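Local coordinates for protein transcription initiation factor IIB (Methanocaldococcus jannaschii, PDB 5O9J) that probably carries out protein splicing as a HINT-fold mini-intein, which would excise itself from the archaeal transcription factor that it interrupts, at residues G51-A56 with F65-E70; I82-N87 with L146-I151; K30-S35 with V71-V76; V90-S95 with I109-L114. All coordinates share one frame; numbering follows the deposited sequence.

How the interactions relate
Interactions 1 and 2 lie on opposite sides of the chain's centre, their own centres 31 Å apart; interaction 3 touches the first and interaction 4 the second. Interactions 1 and 2 pair antiparallel strands, one in a regular register and the other through a bulge; both have a largely buried aliphatic side and a more polar outer one. Interaction 3 packs helix 24-33 on strand 70-75 and meets interaction 1 where I31 touches I52. Interaction 4 joins two strand ends by a valine contact and an outer arginine-aspartate network. It meets interaction 2 through the neighbouring strands 79-84 and 88-92, and L114 adds packing on I82, I148 and I151.

Interaction 1: residues G51-A56 with F65-E70; sequences GIEVIA and FMPVSE
The strands holding E53, V54 and I55 and F65, M66 and P67 run antiparallel with a marked twist, their directions 132° apart, and V54 and M66 form the hydrogen-bonded pair between the non-hydrogen-bonded pairs E53-P67 and I55-F65. M66 N gives its hydrogen to V54 O at 2.8 Å, and V54 N returns one to M66 O at 3.0 Å. One step further on, V68 N donates almost straight to I52 O (2.9 Å). A water extends the link: it accepts from I52 N and lies 2.6 Å from V68 O, to which it can donate. P67, which has no N-H to give, fits its non-hydrogen-bonded place opposite E53.

On one face of the pair, I55 covers one face of the phenyl ring of F65. Its CD1 stands over the ring centre, 3.5 Å from the centroid, in a CH-pi contact only 11° off the normal; the turn at chi2 (-58°) folds this methyl over the ring. E53 shares this side of the sheet, crossing F65 at about a right angle so that OE1 lies 3.4 Å from F65 CB, while its chain runs alongside P67. A long, flexible acid suits this partly exposed face, where E53 also touches K14.

The other face is aliphatic. V68 CG2 rests against V54 CG1 (3.9 Å) and lies beside I52 CG2, with A56 CB against M66 CG. The valines and I52 are buried here, V54 also meeting F172 and I52 meeting L27 of helix 24-33; M66 is partly exposed. This is a twisted beta hairpin, strands 52-57 and 63-67, within the mostly beta HINT fold of inteins.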
# COMPACT_ATOMS: atom_id res chain seq x y z
N GLY A 51 -20.51 -1.88 -2.75
CA GLY A 51 -20.79 -1.02 -1.61
C GLY A 51 -19.59 -0.78 -0.71
O GLY A 51 -19.75 -0.46 0.47
N ILE A 52 -18.39 -0.94 -1.25
CA ILE A 52 -17.19 -0.65 -0.49
C ILE A 52 -16.39 0.48 -1.11
O ILE A 52 -16.15 0.51 -2.33
CB ILE A 52 -16.31 -1.89 -0.35
CG1 ILE A 52 -17.01 -2.88 0.58
CG2 ILE A 52 -14.93 -1.51 0.19
CD1 ILE A 52 -16.12 -3.90 1.17
N GLU A 53 -15.99 1.42 -0.26
CA GLU A 53 -15.20 2.57 -0.69
C GLU A 53 -13.99 2.73 0.21
O GLU A 53 -14.06 2.47 1.40
CB GLU A 53 -16.06 3.84 -0.67
CG GLU A 53 -17.38 3.72 -1.42
CD GLU A 53 -18.06 5.06 -1.65
OE1 GLU A 53 -17.88 5.98 -0.82
OE2 GLU A 53 -18.78 5.19 -2.66
N VAL A 54 -12.87 3.16 -0.37
CA VAL A 54 -11.66 3.40 0.40
C VAL A 54 -11.16 4.83 0.17
O VAL A 54 -11.50 5.45 -0.85
CB VAL A 54 -10.57 2.38 0.03
CG1 VAL A 54 -10.01 2.65 -1.36
CG2 VAL A 54 -9.46 2.35 1.08
N ILE A 55 -10.39 5.35 1.11
CA ILE A 55 -9.79 6.67 0.92
C ILE A 55 -8.70 6.58 -0.13
O ILE A 55 -7.80 5.76 -0.03
CB ILE A 55 -9.18 7.24 2.22
CG1 ILE A 55 -10.28 7.52 3.24
CG2 ILE A 55 -8.40 8.53 1.92
CD1 ILE A 55 -11.35 8.50 2.74
N ALA A 56 -8.81 7.41 -1.15
CA ALA A 56 -7.83 7.42 -2.21
C ALA A 56 -7.67 8.83 -2.73
O ALA A 56 -8.51 9.69 -2.49
CB ALA A 56 -8.23 6.47 -3.32
N PHE A 65 -13.37 9.34 -0.51
CA PHE A 65 -13.84 7.97 -0.64
C PHE A 65 -14.08 7.63 -2.11
O PHE A 65 -14.76 8.37 -2.81
CB PHE A 65 -15.11 7.74 0.17
CG PHE A 65 -14.87 7.57 1.64
CD1 PHE A 65 -14.18 6.46 2.11
CD2 PHE A 65 -15.31 8.52 2.55
CE1 PHE A 65 -13.95 6.29 3.45
CE2 PHE A 65 -15.08 8.36 3.90
CZ PHE A 65 -14.40 7.25 4.36
N MET A 66 -13.49 6.52 -2.56
CA MET A 66 -13.63 6.06 -3.94
C MET A 66 -14.02 4.58 -3.96
O MET A 66 -13.47 3.79 -3.19
CB MET A 66 -12.33 6.23 -4.73
CG MET A 66 -11.84 7.68 -4.86
SD MET A 66 -12.81 8.62 -6.05
CE MET A 66 -12.38 7.80 -7.58
N PRO A 67 -14.96 4.22 -4.84
CA PRO A 67 -15.41 2.83 -5.02
C PRO A 67 -14.28 1.84 -5.24
O PRO A 67 -13.40 2.08 -6.06
CB PRO A 67 -16.29 2.91 -6.27
CG PRO A 67 -16.83 4.29 -6.25
CD PRO A 67 -15.69 5.14 -5.73
N VAL A 68 -14.34 0.72 -4.53
CA VAL A 68 -13.49 -0.43 -4.80
C VAL A 68 -14.30 -1.38 -5.70
O VAL A 68 -15.45 -1.69 -5.40
CB VAL A 68 -13.07 -1.15 -3.51
CG1 VAL A 68 -12.21 -2.39 -3.83
CG2 VAL A 68 -12.31 -0.18 -2.60
N SER A 69 -13.71 -1.81 -6.81
CA SER A 69 -14.45 -2.65 -7.75
C SER A 69 -14.27 -4.12 -7.41
O SER A 69 -15.22 -4.90 -7.49
CB SER A 69 -13.99 -2.38 -9.18
OG SER A 69 -12.59 -2.55 -9.27
N GLU A 70 -13.06 -4.50 -7.04
CA GLU A 70 -12.77 -5.88 -6.66
C GLU A 70 -11.64 -5.93 -5.64
O GLU A 70 -10.89 -4.97 -5.47
CB GLU A 70 -12.40 -6.72 -7.90
CG GLU A 70 -11.20 -6.19 -8.66
CD GLU A 70 -10.85 -7.00 -9.91
OE1 GLU A 70 -11.76 -7.54 -10.58
OE2 GLU A 70 -9.64 -7.09 -10.22
O HOH W 1 -17.37 -1.87 -3.72

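Interaction 2: residues I82-N87 with L146-I151; sequences IVVEGN and LKIKEI
A classic beta bulge joins V83 to K149 and E150, where strand 79-84 runs antiparallel to strand 143-154. V83 O accepts from both opposing amides: E150 N lies 3.1 Å from it, and K149 N is closer still, in the carbonyl plane, at a distance short enough to be doubtful in detail. V83 N completes the pair with a nearly straight bond to E150 O (3.0 Å). The extra residue shifts the register by one, leaving V84 opposite I148, and E85 N then donates to K147 O.

I82 CG2 crosses over I148 CG1 at 4.0 Å, and V84 wedges between neighbours, CG1 near I148 CG1 and CG2 against L146 CD1. Beta-branched and leucine side chains suit this largely buried apolar side, which L120 of strand 119-123 also covers.

The outer side of the contact is polar. E85 reaches across with an extended chain, and its OE2 receives K147 N at 2.8 Å from above the carboxylate plane. Its partner is therefore a backbone amide, while K147 NZ stands 5.1 Å from that oxygen. K149 bends at chi3 (-55°), bringing CE past V84 O and NZ to N87 OD1 at 3.2 Å, well out of the amide plane. Chemically, the backbone bonds and apolar packing fix the strands and the bulge, whereas the less well directed lysine-asparagine bond probably contributes little at this exposed turn.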
# COMPACT_ATOMS: atom_id res chain seq x y z
N ILE A 82 11.19 -2.17 6.05
CA ILE A 82 12.11 -1.03 6.02
C ILE A 82 11.94 -0.21 7.28
O ILE A 82 10.83 0.21 7.60
CB ILE A 82 11.86 -0.11 4.81
CG1 ILE A 82 11.91 -0.90 3.51
CG2 ILE A 82 12.89 1.01 4.78
CD1 ILE A 82 11.50 -0.07 2.30
N VAL A 83 13.03 0.02 8.01
CA VAL A 83 12.96 0.83 9.22
C VAL A 83 13.85 2.06 9.06
O VAL A 83 15.03 1.93 8.76
CB VAL A 83 13.38 0.03 10.46
CG1 VAL A 83 13.11 0.84 11.71
CG2 VAL A 83 12.62 -1.29 10.51
N VAL A 84 13.27 3.24 9.24
CA VAL A 84 14.00 4.50 9.06
C VAL A 84 14.11 5.26 10.38
O VAL A 84 13.52 4.84 11.38
CB VAL A 84 13.34 5.41 8.00
CG1 VAL A 84 13.31 4.72 6.64
CG2 VAL A 84 11.93 5.81 8.43
N GLU A 85 14.87 6.36 10.38
CA GLU A 85 15.01 7.23 11.55
C GLU A 85 13.67 7.54 12.21
O GLU A 85 12.67 7.77 11.52
CB GLU A 85 15.66 8.57 11.19
CG GLU A 85 16.92 8.54 10.36
CD GLU A 85 17.30 9.95 9.90
OE1 GLU A 85 16.94 10.92 10.61
OE2 GLU A 85 17.92 10.10 8.83
N GLY A 86 13.65 7.59 13.54
CA GLY A 86 12.43 7.82 14.28
C GLY A 86 11.60 6.55 14.42
O GLY A 86 10.44 6.59 14.85
N ASN A 87 12.21 5.43 14.06
CA ASN A 87 11.55 4.12 14.11
C ASN A 87 10.23 4.08 13.36
O ASN A 87 9.28 3.44 13.80
CB ASN A 87 11.35 3.68 15.56
CG ASN A 87 12.61 3.10 16.17
OD1 ASN A 87 13.43 3.83 16.74
ND2 ASN A 87 12.78 1.79 16.05
N LEU A 146 14.75 10.70 5.34
CA LEU A 146 15.07 9.84 6.46
C LEU A 146 15.94 8.66 6.04
O LEU A 146 15.62 7.96 5.06
CB LEU A 146 13.78 9.34 7.12
CG LEU A 146 12.79 10.40 7.62
CD1 LEU A 146 11.46 9.75 8.00
CD2 LEU A 146 13.35 11.22 8.79
N LYS A 147 17.03 8.44 6.77
CA LYS A 147 17.92 7.33 6.51
C LYS A 147 17.30 5.99 6.90
O LYS A 147 16.63 5.88 7.93
CB LYS A 147 19.26 7.50 7.26
CG LYS A 147 20.24 8.48 6.63
CD LYS A 147 21.60 8.45 7.35
CE LYS A 147 22.59 9.46 6.77
NZ LYS A 147 22.91 10.59 7.70
N ILE A 148 17.54 4.97 6.09
CA ILE A 148 17.17 3.61 6.45
C ILE A 148 18.07 3.11 7.58
O ILE A 148 19.29 3.23 7.51
CB ILE A 148 17.27 2.67 5.23
CG1 ILE A 148 16.25 3.07 4.16
CG2 ILE A 148 17.10 1.22 5.66
CD1 ILE A 148 16.32 2.25 2.89
N LYS A 149 17.47 2.58 8.64
CA LYS A 149 18.23 1.99 9.74
C LYS A 149 18.37 0.48 9.57
O LYS A 149 19.49 -0.05 9.60
CB LYS A 149 17.56 2.28 11.08
CG LYS A 149 17.62 3.73 11.51
CD LYS A 149 17.41 3.84 13.02
CE LYS A 149 16.12 3.17 13.47
NZ LYS A 149 15.97 3.18 14.95
N GLU A 150 17.25 -0.20 9.40
CA GLU A 150 17.26 -1.64 9.18
C GLU A 150 16.52 -2.00 7.90
O GLU A 150 15.64 -1.26 7.45
CB GLU A 150 16.63 -2.39 10.36
CG GLU A 150 17.35 -2.22 11.68
CD GLU A 150 16.53 -2.71 12.86
OE1 GLU A 150 15.60 -3.52 12.66
OE2 GLU A 150 16.81 -2.28 14.00
N ILE A 151 16.90 -3.14 7.34
CA ILE A 151 16.12 -3.82 6.31
C ILE A 151 16.00 -5.29 6.70
O ILE A 151 16.96 -6.06 6.58
CB ILE A 151 16.76 -3.73 4.91
CG1 ILE A 151 16.93 -2.28 4.47
CG2 ILE A 151 15.91 -4.47 3.91
CD1 ILE A 151 17.60 -2.13 3.11

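Interaction 3: residues K30-S35 with V71-V76; sequences KIIENS and VSRHPV
R73 lays its extended chain against I32 on the helix 24-33 and reaches E33 only at its tip. From CB, CG is placed between the backbone N and the carbonyl carbon (chi1 68°), which sets the chain up alongside I32. I32 CD1 then accompanies it, 3.8 Å from both R73 CG and R73 CD, and 3.7 Å from NE. Beyond NE the guanidinium turns one face to I32 CG2, which sits above its rim, near NH2 at 3.8 Å. The last nitrogen, NH1, has E33 OE2 at its edge in the guanidinium plane, but at 3.8 Å this salt bridge is long. Stronger partners hold the tip: D29 of the same helix pairs with NH1, and E45 of the adjacent strand with NE. Arginine suits the place because its methylenes and flat face accept isoleucine while its edge gathers acids.

Deeper in, V71 CG2 meets I31 CG2 at 3.7 Å, the two side chains crossing at a slant; V71 is buried and I31 partly so, and branched aliphatic residues suit such a joint. This is helix-on-sheet packing, the one substantial helix of this otherwise beta-rich HINT fold lying against strand 70-75.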
# COMPACT_ATOMS: atom_id res chain seq x y z
N LYS A 30 -12.90 -11.50 4.68
CA LYS A 30 -14.34 -11.59 4.94
C LYS A 30 -15.15 -11.48 3.65
O LYS A 30 -16.13 -12.21 3.47
CB LYS A 30 -14.77 -10.50 5.93
CG LYS A 30 -16.28 -10.33 6.05
CD LYS A 30 -16.66 -8.87 6.27
CE LYS A 30 -18.16 -8.73 6.47
NZ LYS A 30 -18.64 -7.41 6.00
N ILE A 31 -14.73 -10.58 2.77
CA ILE A 31 -15.35 -10.40 1.46
C ILE A 31 -15.27 -11.65 0.58
O ILE A 31 -16.26 -12.08 -0.04
CB ILE A 31 -14.68 -9.25 0.70
CG1 ILE A 31 -15.02 -7.90 1.33
CG2 ILE A 31 -15.11 -9.23 -0.75
CD1 ILE A 31 -14.36 -6.77 0.60
N ILE A 32 -14.07 -12.21 0.50
CA ILE A 32 -13.85 -13.37 -0.35
C ILE A 32 -14.61 -14.57 0.19
O ILE A 32 -15.33 -15.25 -0.54
CB ILE A 32 -12.36 -13.69 -0.47
CG1 ILE A 32 -11.68 -12.62 -1.33
CG2 ILE A 32 -12.15 -15.07 -1.10
CD1 ILE A 32 -10.16 -12.78 -1.41
N GLU A 33 -14.48 -14.81 1.49
CA GLU A 33 -15.12 -15.96 2.12
C GLU A 33 -16.66 -15.90 2.06
O GLU A 33 -17.33 -16.91 2.23
CB GLU A 33 -14.62 -16.10 3.56
CG GLU A 33 -13.14 -16.52 3.63
CD GLU A 33 -12.43 -16.12 4.92
OE1 GLU A 33 -13.11 -15.64 5.87
OE2 GLU A 33 -11.19 -16.30 5.00
N ASN A 34 -17.20 -14.72 1.76
CA ASN A 34 -18.64 -14.52 1.63
C ASN A 34 -19.10 -14.34 0.19
O ASN A 34 -20.29 -14.14 -0.07
CB ASN A 34 -19.10 -13.29 2.43
CG ASN A 34 -19.02 -13.52 3.93
OD1 ASN A 34 -19.11 -14.65 4.41
ND2 ASN A 34 -18.85 -12.43 4.68
N SER A 35 -18.17 -14.39 -0.75
CA SER A 35 -18.50 -14.12 -2.14
C SER A 35 -18.86 -15.39 -2.91
O SER A 35 -18.48 -16.50 -2.54
CB SER A 35 -17.33 -13.41 -2.83
OG SER A 35 -17.51 -13.41 -4.23
N VAL A 71 -11.54 -7.05 -4.93
CA VAL A 71 -10.44 -7.26 -4.00
C VAL A 71 -9.77 -8.58 -4.34
O VAL A 71 -10.36 -9.42 -5.01
CB VAL A 71 -10.90 -7.30 -2.53
CG1 VAL A 71 -11.62 -6.00 -2.15
CG2 VAL A 71 -11.79 -8.50 -2.28
N SER A 72 -8.53 -8.75 -3.89
CA SER A 72 -7.84 -9.99 -4.17
C SER A 72 -6.76 -10.24 -3.14
O SER A 72 -6.39 -9.35 -2.37
CB SER A 72 -7.25 -9.96 -5.59
OG SER A 72 -6.10 -9.13 -5.68
N ARG A 73 -6.26 -11.47 -3.12
CA ARG A 73 -5.18 -11.88 -2.24
C ARG A 73 -4.38 -12.95 -2.97
O ARG A 73 -4.89 -13.61 -3.87
CB ARG A 73 -5.72 -12.42 -0.92
CG ARG A 73 -6.47 -13.76 -1.06
CD ARG A 73 -7.11 -14.25 0.24
NE ARG A 73 -7.94 -15.43 0.01
CZ ARG A 73 -8.72 -16.00 0.93
NH1 ARG A 73 -8.77 -15.51 2.16
NH2 ARG A 73 -9.44 -17.08 0.62
N HIS A 74 -3.12 -13.12 -2.57
CA HIS A 74 -2.30 -14.23 -3.04
C HIS A 74 -1.28 -14.58 -1.97
O HIS A 74 -0.93 -13.73 -1.15
CB HIS A 74 -1.62 -13.90 -4.38
CG HIS A 74 -0.75 -12.68 -4.34
ND1 HIS A 74 0.60 -12.72 -4.06
CD2 HIS A 74 -1.05 -11.38 -4.58
CE1 HIS A 74 1.09 -11.50 -4.11
NE2 HIS A 74 0.13 -10.66 -4.42
N PRO A 75 -0.83 -15.86 -1.94
CA PRO A 75 0.19 -16.26 -0.97
C PRO A 75 1.52 -15.60 -1.26
O PRO A 75 1.89 -15.44 -2.42
CB PRO A 75 0.29 -17.79 -1.18
CG PRO A 75 -0.96 -18.17 -1.89
CD PRO A 75 -1.33 -16.99 -2.73
N VAL A 76 2.24 -15.25 -0.20
CA VAL A 76 3.57 -14.67 -0.35
C VAL A 76 4.50 -15.21 0.72
O VAL A 76 4.10 -15.39 1.87
CB VAL A 76 3.54 -13.13 -0.27
CG1 VAL A 76 3.06 -12.56 -1.58
CG2 VAL A 76 2.64 -12.68 0.85

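Interaction 4: residues V90-S95 with I109-L114; sequences VRVTRS and IRVDEL
R94 and D112 meet through a salt bridge, and V92 and V111 through their methyl groups. R94 NE donates in its guanidinium plane to the anti side of D112 OD2, tilted out of the carboxylate plane, at 3.3 Å. The same oxygen takes a closer hydrogen from R110 NH2 (2.6 Å), from the same face of the carboxylate, while R110 NE holds D112 OD1. This side-on, two-nitrogen grip fixes the acid's rotation, and R94 NE adds a third, longer bond. A short aspartate suits the spot, its charge shared by two arginines; the bends at chi3 of R94 (-53°) and R110 (50°) turn their heads to it. R94 O lies over one face of the R110 guanidinium.

Inward from the charges, V111 CG1 packs on V92 CG2 at 3.6 Å, and V111 CG2 lies 3.3 Å from the carbonyl oxygens T93 O and R94 O. This compact valine fits the buried angle between the two segments.

Further out, E78 pairs with R94 NH1, F80 covers R94 and D112, and V111 shares backbone bonding with H96. T93, R94, S95 and H96 match the T-x-x-H signature of intein block B, in which T93 OG1 makes a weak hydrogen bond to H96 ND1; the contact therefore lies beside the block B motif of the HINT fold.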
# COMPACT_ATOMS: atom_id res chain seq x y z
N VAL A 90 7.74 0.13 7.50
CA VAL A 90 6.70 -0.35 6.61
C VAL A 90 7.07 -1.76 6.14
O VAL A 90 8.24 -2.08 5.99
CB VAL A 90 6.51 0.61 5.40
CG1 VAL A 90 7.79 0.70 4.57
CG2 VAL A 90 5.33 0.18 4.55
N ARG A 91 6.06 -2.60 5.94
CA ARG A 91 6.28 -3.95 5.40
C ARG A 91 5.71 -4.08 4.00
O ARG A 91 4.50 -3.93 3.81
CB ARG A 91 5.65 -5.01 6.30
CG ARG A 91 6.15 -5.04 7.72
CD ARG A 91 5.42 -6.13 8.50
NE ARG A 91 6.13 -6.51 9.71
CZ ARG A 91 6.10 -7.73 10.24
NH1 ARG A 91 6.78 -7.99 11.34
NH2 ARG A 91 5.37 -8.69 9.66
N VAL A 92 6.56 -4.35 3.02
CA VAL A 92 6.10 -4.46 1.64
C VAL A 92 6.75 -5.63 0.91
O VAL A 92 7.81 -6.12 1.30
CB VAL A 92 6.36 -3.16 0.83
CG1 VAL A 92 5.57 -2.02 1.41
CG2 VAL A 92 7.84 -2.83 0.83
N THR A 93 6.12 -6.06 -0.17
CA THR A 93 6.68 -7.10 -1.01
C THR A 93 7.79 -6.54 -1.87
O THR A 93 7.96 -5.32 -1.99
CB THR A 93 5.62 -7.74 -1.90
OG1 THR A 93 5.07 -6.75 -2.77
CG2 THR A 93 4.51 -8.35 -1.05
N ARG A 94 8.53 -7.45 -2.48
CA ARG A 94 9.76 -7.14 -3.20
C ARG A 94 9.52 -6.22 -4.39
O ARG A 94 10.38 -5.41 -4.74
CB ARG A 94 10.41 -8.45 -3.65
CG ARG A 94 10.74 -8.54 -5.12
CD ARG A 94 11.55 -9.79 -5.43
NE ARG A 94 12.73 -9.90 -4.58
CZ ARG A 94 12.83 -10.74 -3.55
NH1 ARG A 94 11.81 -11.54 -3.25
NH2 ARG A 94 13.94 -10.78 -2.83
N SER A 95 8.35 -6.34 -5.01
CA SER A 95 8.09 -5.64 -6.25
C SER A 95 7.67 -4.19 -6.04
O SER A 95 7.07 -3.60 -6.93
CB SER A 95 7.01 -6.36 -7.04
OG SER A 95 5.79 -6.35 -6.31
N ILE A 109 13.42 3.47 -6.25
CA ILE A 109 14.26 2.28 -6.14
C ILE A 109 13.48 1.08 -5.57
O ILE A 109 12.81 1.21 -4.55
CB ILE A 109 15.49 2.54 -5.25
CG1 ILE A 109 16.32 3.69 -5.80
CG2 ILE A 109 16.35 1.27 -5.12
CD1 ILE A 109 16.80 3.47 -7.22
N ARG A 110 13.56 -0.07 -6.24
CA ARG A 110 12.97 -1.30 -5.71
C ARG A 110 13.44 -1.57 -4.28
O ARG A 110 14.58 -1.26 -3.93
CB ARG A 110 13.31 -2.49 -6.61
CG ARG A 110 12.37 -2.65 -7.79
CD ARG A 110 12.77 -3.82 -8.66
NE ARG A 110 12.98 -5.03 -7.88
CZ ARG A 110 12.27 -6.15 -8.01
NH1 ARG A 110 11.28 -6.21 -8.90
NH2 ARG A 110 12.55 -7.20 -7.26
N VAL A 111 12.55 -2.11 -3.45
CA VAL A 111 12.84 -2.27 -2.03
C VAL A 111 13.96 -3.28 -1.76
O VAL A 111 14.64 -3.21 -0.73
CB VAL A 111 11.59 -2.70 -1.24
CG1 VAL A 111 10.54 -1.59 -1.26
CG2 VAL A 111 11.02 -3.99 -1.80
N ASP A 112 14.15 -4.21 -2.69
CA ASP A 112 15.17 -5.24 -2.52
C ASP A 112 16.55 -4.74 -2.97
O ASP A 112 17.55 -5.42 -2.79
CB ASP A 112 14.79 -6.52 -3.27
CG ASP A 112 14.63 -6.31 -4.77
OD1 ASP A 112 14.63 -5.15 -5.22
OD2 ASP A 112 14.49 -7.32 -5.50
N GLU A 113 16.59 -3.54 -3.54
CA GLU A 113 17.85 -2.93 -3.95
C GLU A 113 18.24 -1.79 -3.01
O GLU A 113 19.26 -1.12 -3.20
CB GLU A 113 17.76 -2.42 -5.39
CG GLU A 113 17.48 -3.52 -6.41
CD GLU A 113 17.55 -3.02 -7.85
OE1 GLU A 113 17.97 -1.86 -8.06
OE2 GLU A 113 17.19 -3.79 -8.76
N LEU A 114 17.42 -1.57 -1.98
CA LEU A 114 17.74 -0.58 -0.97
C LEU A 114 18.85 -1.08 -0.04
O LEU A 114 19.01 -2.28 0.15
CB LEU A 114 16.50 -0.24 -0.15
CG LEU A 114 15.41 0.56 -0.85
CD1 LEU A 114 14.18 0.58 0.03
CD2 LEU A 114 15.89 1.97 -1.13